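Local coordinates for beta-galactosidase (Bacillus circulans, PDB 4MAD), which probably hydrolyses terminal non-reducing beta-D-galactose residues in beta-D-galactosides, as a family 35 glycosidase of clan GH-A built around a (beta/alpha)8 barrel, at residues A[43-48]-A[84-90]; A[289-293]-A[309-313]; A[401-405]-A[445-449]. All coordinates share one frame; numbering follows the deposited sequence.

Interaction 1. Residues A[43-48]-A[84-90]; sequences TVPEYW and IADIVRF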
loop_
_atom_site.group_PDB
_atom_site.type_symbol
_atom_site.label_atom_id
_atom_site.label_comp_id
_atom_site.label_asym_id
_atom_site.label_seq_id
_atom_site.Cartn_x
_atom_site.Cartn_y
_atom_site.Cartn_z
ATOM N N THR A 43 -1.881 7.431 6.963
ATOM C CA THR A 43 -2.750 8.440 7.536
ATOM C C THR A 43 -2.126 9.822 7.314
ATOM O O THR A 43 -0.986 9.946 7.408
ATOM C CB THR A 43 -2.990 8.146 9.014
ATOM O OG1 THR A 43 -3.735 6.944 9.122
ATOM C CG2 THR A 43 -3.691 9.291 9.678
ATOM N N VAL A 44 -2.907 10.825 7.013
ATOM C CA VAL A 44 -2.308 12.147 6.801
ATOM C C VAL A 44 -1.668 12.638 8.098
ATOM O O VAL A 44 -2.182 12.381 9.137
ATOM C CB VAL A 44 -3.338 13.220 6.332
ATOM C CG1 VAL A 44 -3.790 12.935 4.933
ATOM C CG2 VAL A 44 -4.497 13.289 7.287
ATOM N N PRO A 45 -0.585 13.402 8.020
ATOM C CA PRO A 45 0.171 13.759 9.216
ATOM C C PRO A 45 -0.594 14.559 10.259
ATOM O O PRO A 45 -0.370 14.428 11.421
ATOM C CB PRO A 45 1.345 14.562 8.678
ATOM C CG PRO A 45 1.184 14.652 7.306
ATOM C CD PRO A 45 0.148 13.765 6.821
ATOM N N GLU A 46 -1.555 15.329 9.815
ATOM C CA GLU A 46 -2.347 16.166 10.697
ATOM C C GLU A 46 -3.047 15.310 11.749
ATOM O O GLU A 46 -3.321 15.760 12.805
ATOM C CB GLU A 46 -3.353 16.948 9.879
ATOM C CG GLU A 46 -2.698 18.005 9.070
ATOM C CD GLU A 46 -2.172 17.550 7.732
ATOM O OE1 GLU A 46 -2.440 16.453 7.319
ATOM O OE2 GLU A 46 -1.543 18.369 7.089
ATOM N N TYR A 47 -3.320 14.062 11.355
ATOM C CA TYR A 47 -4.040 13.101 12.162
ATOM C C TYR A 47 -3.201 12.066 12.948
ATOM O O TYR A 47 -3.728 11.304 13.709
ATOM C CB TYR A 47 -5.112 12.408 11.320
ATOM C CG TYR A 47 -6.300 13.241 10.892
ATOM C CD1 TYR A 47 -6.717 14.331 11.622
ATOM C CD2 TYR A 47 -7.047 12.889 9.804
ATOM C CE1 TYR A 47 -7.789 15.047 11.248
ATOM C CE2 TYR A 47 -8.133 13.599 9.440
ATOM C CZ TYR A 47 -8.501 14.692 10.152
ATOM O OH TYR A 47 -9.602 15.429 9.845
ATOM N N TRP A 48 -1.890 12.117 12.809
ATOM C CA TRP A 48 -1.089 11.121 13.466
ATOM C C TRP A 48 -1.291 11.165 14.990
ATOM O O TRP A 48 -1.431 10.171 15.627
ATOM C CB TRP A 48 0.391 11.291 13.109
ATOM C CG TRP A 48 0.790 10.902 11.757
ATOM C CD1 TRP A 48 0.125 10.089 10.891
ATOM C CD2 TRP A 48 1.988 11.274 11.084
ATOM N NE1 TRP A 48 0.815 9.938 9.753
ATOM C CE2 TRP A 48 1.970 10.658 9.833
ATOM C CE3 TRP A 48 3.086 12.051 11.427
ATOM C CZ2 TRP A 48 2.995 10.815 8.919
ATOM C CZ3 TRP A 48 4.078 12.207 10.532
ATOM C CH2 TRP A 48 4.039 11.597 9.290
ATOM N N ILE A 84 3.710 13.324 4.533
ATOM C CA ILE A 84 3.240 12.045 4.972
ATOM C C ILE A 84 4.406 11.081 5.146
ATOM O O ILE A 84 4.284 10.079 5.765
ATOM C CB ILE A 84 2.156 11.434 4.063
ATOM C CG1 ILE A 84 1.324 10.428 4.837
ATOM C CG2 ILE A 84 2.739 10.759 2.966
ATOM C CD1 ILE A 84 0.181 9.953 4.103
ATOM N N ALA A 85 5.529 11.422 4.560
ATOM C CA ALA A 85 6.729 10.627 4.661
ATOM C C ALA A 85 7.676 11.013 5.825
ATOM O O ALA A 85 8.736 10.503 5.889
ATOM C CB ALA A 85 7.473 10.663 3.401
ATOM N N ASP A 86 7.272 11.925 6.702
ATOM C CA ASP A 86 8.157 12.380 7.733
ATOM C C ASP A 86 8.084 11.377 8.861
ATOM O O ASP A 86 7.375 11.560 9.792
ATOM C CB ASP A 86 7.720 13.736 8.237
ATOM C CG ASP A 86 8.811 14.463 9.018
ATOM O OD1 ASP A 86 9.668 13.851 9.586
ATOM O OD2 ASP A 86 8.773 15.648 9.062
ATOM N N ILE A 87 8.823 10.303 8.745
ATOM C CA ILE A 87 8.847 9.278 9.746
ATOM C C ILE A 87 9.400 9.793 11.048
ATOM O O ILE A 87 8.935 9.449 12.092
ATOM C CB ILE A 87 9.548 8.040 9.233
ATOM C CG1 ILE A 87 9.338 6.887 10.163
ATOM C CG2 ILE A 87 10.972 8.288 8.992
ATOM C CD1 ILE A 87 10.008 5.700 9.699
ATOM N N VAL A 88 10.329 10.713 10.973
ATOM C CA VAL A 88 10.805 11.272 12.203
ATOM C C VAL A 88 9.680 11.960 13.033
ATOM O O VAL A 88 9.551 11.737 14.198
ATOM C CB VAL A 88 11.973 12.177 11.936
ATOM C CG1 VAL A 88 12.396 12.905 13.150
ATOM C CG2 VAL A 88 13.112 11.379 11.423
ATOM N N ARG A 89 8.846 12.742 12.399
ATOM C CA ARG A 89 7.758 13.396 13.065
ATOM C C ARG A 89 6.807 12.364 13.640
ATOM O O ARG A 89 6.354 12.508 14.720
ATOM C CB ARG A 89 7.047 14.284 12.083
ATOM C CG ARG A 89 5.840 15.017 12.656
ATOM C CD ARG A 89 5.060 15.758 11.596
ATOM N NE ARG A 89 3.771 16.196 12.095
ATOM C CZ ARG A 89 2.914 16.918 11.421
ATOM N NH1 ARG A 89 3.180 17.290 10.195
ATOM N NH2 ARG A 89 1.783 17.276 12.002
ATOM N N PHE A 90 6.547 11.314 12.885
ATOM C CA PHE A 90 5.596 10.340 13.341
ATOM C C PHE A 90 6.097 9.702 14.613
ATOM O O PHE A 90 5.400 9.628 15.579
ATOM C CB PHE A 90 5.382 9.285 12.263
ATOM C CG PHE A 90 4.595 8.093 12.732
ATOM C CD1 PHE A 90 3.258 8.142 12.839
ATOM C CD2 PHE A 90 5.204 6.924 13.039
ATOM C CE1 PHE A 90 2.558 7.086 13.261
ATOM C CE2 PHE A 90 4.492 5.869 13.465
ATOM C CZ PHE A 90 3.197 5.948 13.566
#

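Interaction 2. Residues A[289-293]-A[309-313]; sequences GGTNF and TITSY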
loop_
_atom_site.group_PDB
_atom_site.type_symbol
_atom_site.label_atom_id
_atom_site.label_comp_id
_atom_site.label_asym_id
_atom_site.label_seq_id
_atom_site.Cartn_x
_atom_site.Cartn_y
_atom_site.Cartn_z
ATOM N N GLY A 289 -5.457 0.994 10.455
ATOM C CA GLY A 289 -5.080 0.738 9.094
ATOM C C GLY A 289 -4.997 1.868 8.091
ATOM O O GLY A 289 -4.077 2.025 7.384
ATOM N N GLY A 290 -6.024 2.689 8.114
ATOM C CA GLY A 290 -6.043 3.869 7.289
ATOM C C GLY A 290 -6.265 3.587 5.834
ATOM O O GLY A 290 -7.100 2.809 5.565
ATOM N N THR A 291 -5.506 4.239 4.945
ATOM C CA THR A 291 -5.768 4.272 3.532
ATOM C C THR A 291 -4.540 4.082 2.641
ATOM O O THR A 291 -3.533 4.621 2.948
ATOM C CB THR A 291 -6.460 5.615 3.151
ATOM O OG1 THR A 291 -7.411 5.975 4.169
ATOM C CG2 THR A 291 -7.077 5.497 1.786
ATOM N N ASN A 292 -4.709 3.341 1.539
ATOM C CA ASN A 292 -3.779 3.321 0.422
ATOM C C ASN A 292 -4.117 4.483 -0.526
ATOM O O ASN A 292 -4.855 4.357 -1.415
ATOM C CB ASN A 292 -3.821 1.990 -0.332
ATOM C CG ASN A 292 -3.644 0.801 0.587
ATOM O OD1 ASN A 292 -2.803 0.803 1.414
ATOM N ND2 ASN A 292 -4.407 -0.227 0.357
ATOM N N PHE A 293 -3.539 5.632 -0.241
ATOM C CA PHE A 293 -3.796 6.798 -1.033
ATOM C C PHE A 293 -3.102 6.602 -2.416
ATOM O O PHE A 293 -2.295 5.760 -2.573
ATOM C CB PHE A 293 -3.306 8.102 -0.344
ATOM C CG PHE A 293 -4.076 8.505 0.904
ATOM C CD1 PHE A 293 -5.384 8.886 0.857
ATOM C CD2 PHE A 293 -3.453 8.554 2.114
ATOM C CE1 PHE A 293 -6.025 9.236 1.972
ATOM C CE2 PHE A 293 -4.123 8.909 3.200
ATOM C CZ PHE A 293 -5.400 9.240 3.121
ATOM N N THR A 309 -5.259 -5.109 -4.330
ATOM C CA THR A 309 -5.801 -4.688 -3.069
ATOM C C THR A 309 -6.502 -3.338 -3.241
ATOM O O THR A 309 -6.094 -2.578 -4.045
ATOM C CB THR A 309 -4.680 -4.609 -2.026
ATOM O OG1 THR A 309 -4.209 -5.921 -1.730
ATOM C CG2 THR A 309 -5.164 -3.936 -0.751
ATOM N N ILE A 310 -7.560 -3.106 -2.489
ATOM C CA ILE A 310 -8.372 -1.932 -2.641
ATOM C C ILE A 310 -7.736 -0.683 -2.019
ATOM O O ILE A 310 -6.766 -0.748 -1.374
ATOM C CB ILE A 310 -9.792 -2.095 -2.031
ATOM C CG1 ILE A 310 -9.743 -2.285 -0.534
ATOM C CG2 ILE A 310 -10.544 -3.272 -2.674
ATOM C CD1 ILE A 310 -11.124 -2.294 0.079
ATOM N N THR A 311 -8.353 0.456 -2.252
ATOM C CA THR A 311 -7.870 1.693 -1.683
ATOM C C THR A 311 -7.920 1.781 -0.138
ATOM O O THR A 311 -6.965 2.105 0.473
ATOM C CB THR A 311 -8.673 2.889 -2.234
ATOM O OG1 THR A 311 -8.553 2.909 -3.618
ATOM C CG2 THR A 311 -8.145 4.186 -1.622
ATOM N N SER A 312 -9.063 1.490 0.438
ATOM C CA SER A 312 -9.221 1.487 1.856
ATOM C C SER A 312 -8.337 0.430 2.484
ATOM O O SER A 312 -8.279 -0.652 2.023
ATOM C CB SER A 312 -10.660 1.153 2.283
ATOM O OG SER A 312 -10.800 0.955 3.662
ATOM N N TYR A 313 -7.690 0.785 3.572
ATOM C CA TYR A 313 -6.990 -0.150 4.438
ATOM C C TYR A 313 -7.585 -0.199 5.833
ATOM O O TYR A 313 -6.892 -0.373 6.753
ATOM C CB TYR A 313 -5.514 0.105 4.477
ATOM C CG TYR A 313 -4.625 -1.079 4.735
ATOM C CD1 TYR A 313 -4.658 -2.216 3.954
ATOM C CD2 TYR A 313 -3.703 -1.035 5.726
ATOM C CE1 TYR A 313 -3.833 -3.259 4.207
ATOM C CE2 TYR A 313 -2.884 -2.070 5.960
ATOM C CZ TYR A 313 -2.929 -3.192 5.206
ATOM O OH TYR A 313 -2.033 -4.177 5.464
#

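Interaction 3. Residues A[401-405]-A[445-449]; sequences TIKGA and LTEEE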
loop_
_atom_site.group_PDB
_atom_site.type_symbol
_atom_site.label_atom_id
_atom_site.label_comp_id
_atom_site.label_asym_id
_atom_site.label_seq_id
_atom_site.Cartn_x
_atom_site.Cartn_y
_atom_site.Cartn_z
ATOM N N THR A 401 1.634 3.044 -35.335
ATOM C CA THR A 401 0.911 3.018 -36.571
ATOM C C THR A 401 1.148 1.734 -37.353
ATOM O O THR A 401 2.223 1.374 -37.616
ATOM C CB THR A 401 1.249 4.213 -37.484
ATOM O OG1 THR A 401 1.160 5.444 -36.766
ATOM C CG2 THR A 401 0.299 4.259 -38.638
ATOM N N ILE A 402 0.096 1.071 -37.709
ATOM C CA ILE A 402 0.169 -0.113 -38.516
ATOM C C ILE A 402 -0.038 0.272 -39.985
ATOM O O ILE A 402 -0.951 0.904 -40.325
ATOM C CB ILE A 402 -0.895 -1.101 -38.131
ATOM C CG1 ILE A 402 -0.750 -1.521 -36.672
ATOM C CG2 ILE A 402 -0.814 -2.296 -38.954
ATOM C CD1 ILE A 402 -2.025 -1.796 -36.019
ATOM N N LYS A 403 0.851 -0.151 -40.849
ATOM C CA LYS A 403 0.719 0.189 -42.231
ATOM C C LYS A 403 0.269 -0.976 -43.083
ATOM O O LYS A 403 0.919 -1.948 -43.160
ATOM C CB LYS A 403 2.014 0.705 -42.740
ATOM C CG LYS A 403 2.551 1.642 -41.791
ATOM C CD LYS A 403 3.013 2.852 -42.375
ATOM C CE LYS A 403 3.460 3.716 -41.270
ATOM N NZ LYS A 403 4.012 4.901 -41.845
ATOM N N GLY A 404 -0.829 -0.795 -43.773
ATOM C CA GLY A 404 -1.417 -1.807 -44.584
ATOM C C GLY A 404 -2.696 -2.295 -44.006
ATOM O O GLY A 404 -2.888 -2.251 -42.835
ATOM N N ALA A 405 -3.571 -2.765 -44.874
ATOM C CA ALA A 405 -4.842 -3.244 -44.460
ATOM C C ALA A 405 -4.688 -4.717 -44.173
ATOM O O ALA A 405 -4.717 -5.524 -45.057
ATOM C CB ALA A 405 -5.827 -3.039 -45.520
ATOM N N LEU A 445 -8.692 -4.337 -39.363
ATOM C CA LEU A 445 -7.889 -3.276 -39.881
ATOM C C LEU A 445 -8.108 -3.139 -41.360
ATOM O O LEU A 445 -7.443 -3.761 -42.134
ATOM C CB LEU A 445 -6.449 -3.594 -39.620
ATOM C CG LEU A 445 -6.258 -3.838 -38.145
ATOM C CD1 LEU A 445 -4.964 -4.383 -37.865
ATOM C CD2 LEU A 445 -6.437 -2.564 -37.457
ATOM N N THR A 446 -9.074 -2.334 -41.730
ATOM C CA THR A 446 -9.411 -2.215 -43.116
ATOM C C THR A 446 -8.879 -0.996 -43.786
ATOM O O THR A 446 -8.947 -0.903 -44.967
ATOM C CB THR A 446 -10.869 -2.197 -43.279
ATOM O OG1 THR A 446 -11.376 -1.178 -42.452
ATOM C CG2 THR A 446 -11.436 -3.475 -42.835
ATOM N N GLU A 447 -8.385 -0.041 -43.034
ATOM C CA GLU A 447 -7.830 1.139 -43.640
ATOM C C GLU A 447 -6.405 0.955 -44.086
ATOM O O GLU A 447 -5.794 0.027 -43.709
ATOM C CB GLU A 447 -8.014 2.373 -42.750
ATOM C CG GLU A 447 -9.490 2.699 -42.420
ATOM C CD GLU A 447 -10.229 3.608 -43.444
ATOM O OE1 GLU A 447 -9.658 4.558 -43.973
ATOM O OE2 GLU A 447 -11.419 3.380 -43.680
ATOM N N GLU A 448 -5.881 1.870 -44.888
ATOM C CA GLU A 448 -4.495 1.825 -45.315
ATOM C C GLU A 448 -3.517 1.949 -44.172
ATOM O O GLU A 448 -2.465 1.415 -44.216
ATOM C CB GLU A 448 -4.197 2.949 -46.294
ATOM C CG GLU A 448 -4.809 2.770 -47.636
ATOM C CD GLU A 448 -4.511 1.424 -48.212
ATOM O OE1 GLU A 448 -3.339 1.157 -48.545
ATOM O OE2 GLU A 448 -5.430 0.610 -48.323
ATOM N N GLU A 449 -3.845 2.775 -43.192
ATOM C CA GLU A 449 -3.074 2.872 -41.966
ATOM C C GLU A 449 -4.017 2.782 -40.766
ATOM O O GLU A 449 -5.145 3.191 -40.850
ATOM C CB GLU A 449 -2.286 4.156 -41.907
ATOM C CG GLU A 449 -1.410 4.314 -43.057
ATOM C CD GLU A 449 -0.304 5.337 -42.911
ATOM O OE1 GLU A 449 -0.214 6.037 -41.926
ATOM O OE2 GLU A 449 0.498 5.423 -43.807
HETATM O O HOH W 1 -4.336 -0.528 -41.499
#

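Interaction 1. Residues A[43-48]-A[84-90]
Trp48 lays its indole between the two segments, with Phe90 on one face and Pro45 of its own segment on the other. The ring of Phe90 presents its edge to the five-membered ring in a T-shaped stack, centroids 5.1 Å apart and planes at 80°. Its CB sits over the six-membered ring as a CH-pi contact, 3.8 Å from the centroid. The backbone sets CB there; with CG anti to the backbone N (chi1 170°), Phe90 then turns CD1 over the five-membered ring. On the reverse face lies Pro45 CA, over the middle of the indole.

The segments belong to the family 35 (beta/alpha)8 barrel: 43-48 leads from strand 34-38 into helix 48-58, and 84-90 opens helix 87-97, whose N-cap Asp86 accepts from Arg89 N through OD1, met from above the carboxylate plane. Met38 of strand 34-38 touches both Trp48 and Phe90.

Ile84 O approaches the indole edge near the ring plane, 3.5 Å from Trp48 CZ2. Trp48 NE1 bonds to Tyr40 O and, weakly, to Thr43 O. A leucine in place of Trp48 would probably strip Phe90 of its stacking face and leave Tyr40 O without this donor. Arg89, extended from CG to NE, runs past the indole, Arg89 CD lying 3.8 Å from Trp48 CZ3, and lays one guanidinium face on Pro45, whose CB is 3.6 Å from Arg89 NH1. Ile84 crosses the proline ring at about a right angle, CG1 lying 4.1 Å from Pro45 CD, and the same CG1 approaches Thr43 O to 3.5 Å.

Interaction 2. Residues A[289-293]-A[309-313]
Three hydrogen bonds tie Gly290 and Asn292 to the chain from Ile310 to Tyr313. Two join backbones around a single beta bridge between Thr291 and Ser312: Asn292 N gives to Thr311 O at 2.8 Å, nearly along the C=O axis, and Tyr313 N gives to Gly290 O at 2.9 Å, more bent, with an N-H...O angle of 133°. The third comes from a side chain. Asn292 CG is anti to its carbonyl carbon (chi1 -52°), which carries the amide across to Ile310 O; ND2 meets that oxygen at 3.0 Å, and the acceptor lies within 5° of the amide plane. The other end of the amide, OD1, accepts from Arg42, fixing which way the group is turned.

Close C-H approaches form a second class. Gly289 CA lies 3.2 Å from Tyr313 O as a CA-H...O contact, and a side chain on this glycine would collide with that oxygen. Gly289 O comes to the edge of the Tyr313 ring, 3.5 Å from CD2.

Apolar contact is slight. The methyls of Thr291 and Thr311 meet, CG2 to CG2 at 3.8 Å, while their hydroxyls turn to Glu321 and to Arg549 O respectively.

Tyr313 OH is hydrogen-bonded to Tyr285 and to Glu112, which lines the pocket holding a 2-(2-methoxyethoxy)ethanol molecule; Arg42 forms a cation-pi contact with the ring. The Tyr313 side chain is about 8 Å from that of Glu247, the predicted nucleophile. The buried polar bonds thus fix both loops next to the probable active site, and Arg42, meeting amide and ring, probably helps hold Asn292 and Tyr313 in a fixed relation.

Interaction 3. Residues A[401-405]-A[445-449]
The end of strand 395-403 meets the turn that joins strands 440-445 and 449-457, at the solvent-exposed ends of these strands, in the first all-beta domain. Lys403 and Glu449 form an antiparallel non-hydrogen-bonded pair, with CA atoms 4.7 Å apart. Their side chains leave the sheet on the same face and lie side by side, pointing the same way. Lys403 bends at chi2 (-133°), which brings its aliphatic CD alongside the carboxylate, 3.9 Å from Glu449 OE2. The ammonium group stays at 4.1 Å from that oxygen, NZ to OE2, beyond a salt bridge, so the attraction between the opposite charges is probably modest at this exposed surface. The other carboxylate oxygen, OE1, faces the methyl CG2 of Thr401.

Strands 395-403 and 449-457 are neighbours in a six-stranded antiparallel sheet, whereas 440-445 belongs to a separate four-stranded one; the turn 445-449 therefore carries the chain from one sheet to the other. The pairing continues inward through a backbone bond between Ile402 and Ser450. Ile402 CD1 approaches Leu445 CD1 at 4.3 Å, and both side chains also touch Leu480 of strand 473-480, so apolar packing spans the two sheets behind the charged pair.

Beyond the strand end, Gly404 N donates to Glu448 O at 2.8 Å, the donor tilted 29° from the carbonyl plane. The backbone of Gly404, with its positive phi, is one at which a side chain would jam against the preceding carbonyl oxygen. One water donates to both Gly404 O and Glu447 O, bridging two acceptors that could not bond to each other directly. Past it Ala405 lies against the turn, its CB 3.6 Å from Glu447 O.

The three contacts follow one another along the chain, each closing before the next opens. Interactions 1 and 2 both lie in the family 35 barrel domain, their centres about 16 Å apart, and they touch lightly where Thr43 packs against Gly290. Interaction 1 joins the loop after the first barrel strand, 34-38, to the start of helix 87-97; interaction 2 joins the loop after the last, 281-284, the neighbour of 34-38 in the closed barrel, to the one after strand 306-308. Interaction 3 stands apart in the first all-beta domain, its centre about 44 Å from that of interaction 2 and about 53 Å from that of interaction 1. Only interaction 2 adjoins the probable catalytic residues; interaction 3 lies at exposed strand ends, far from them.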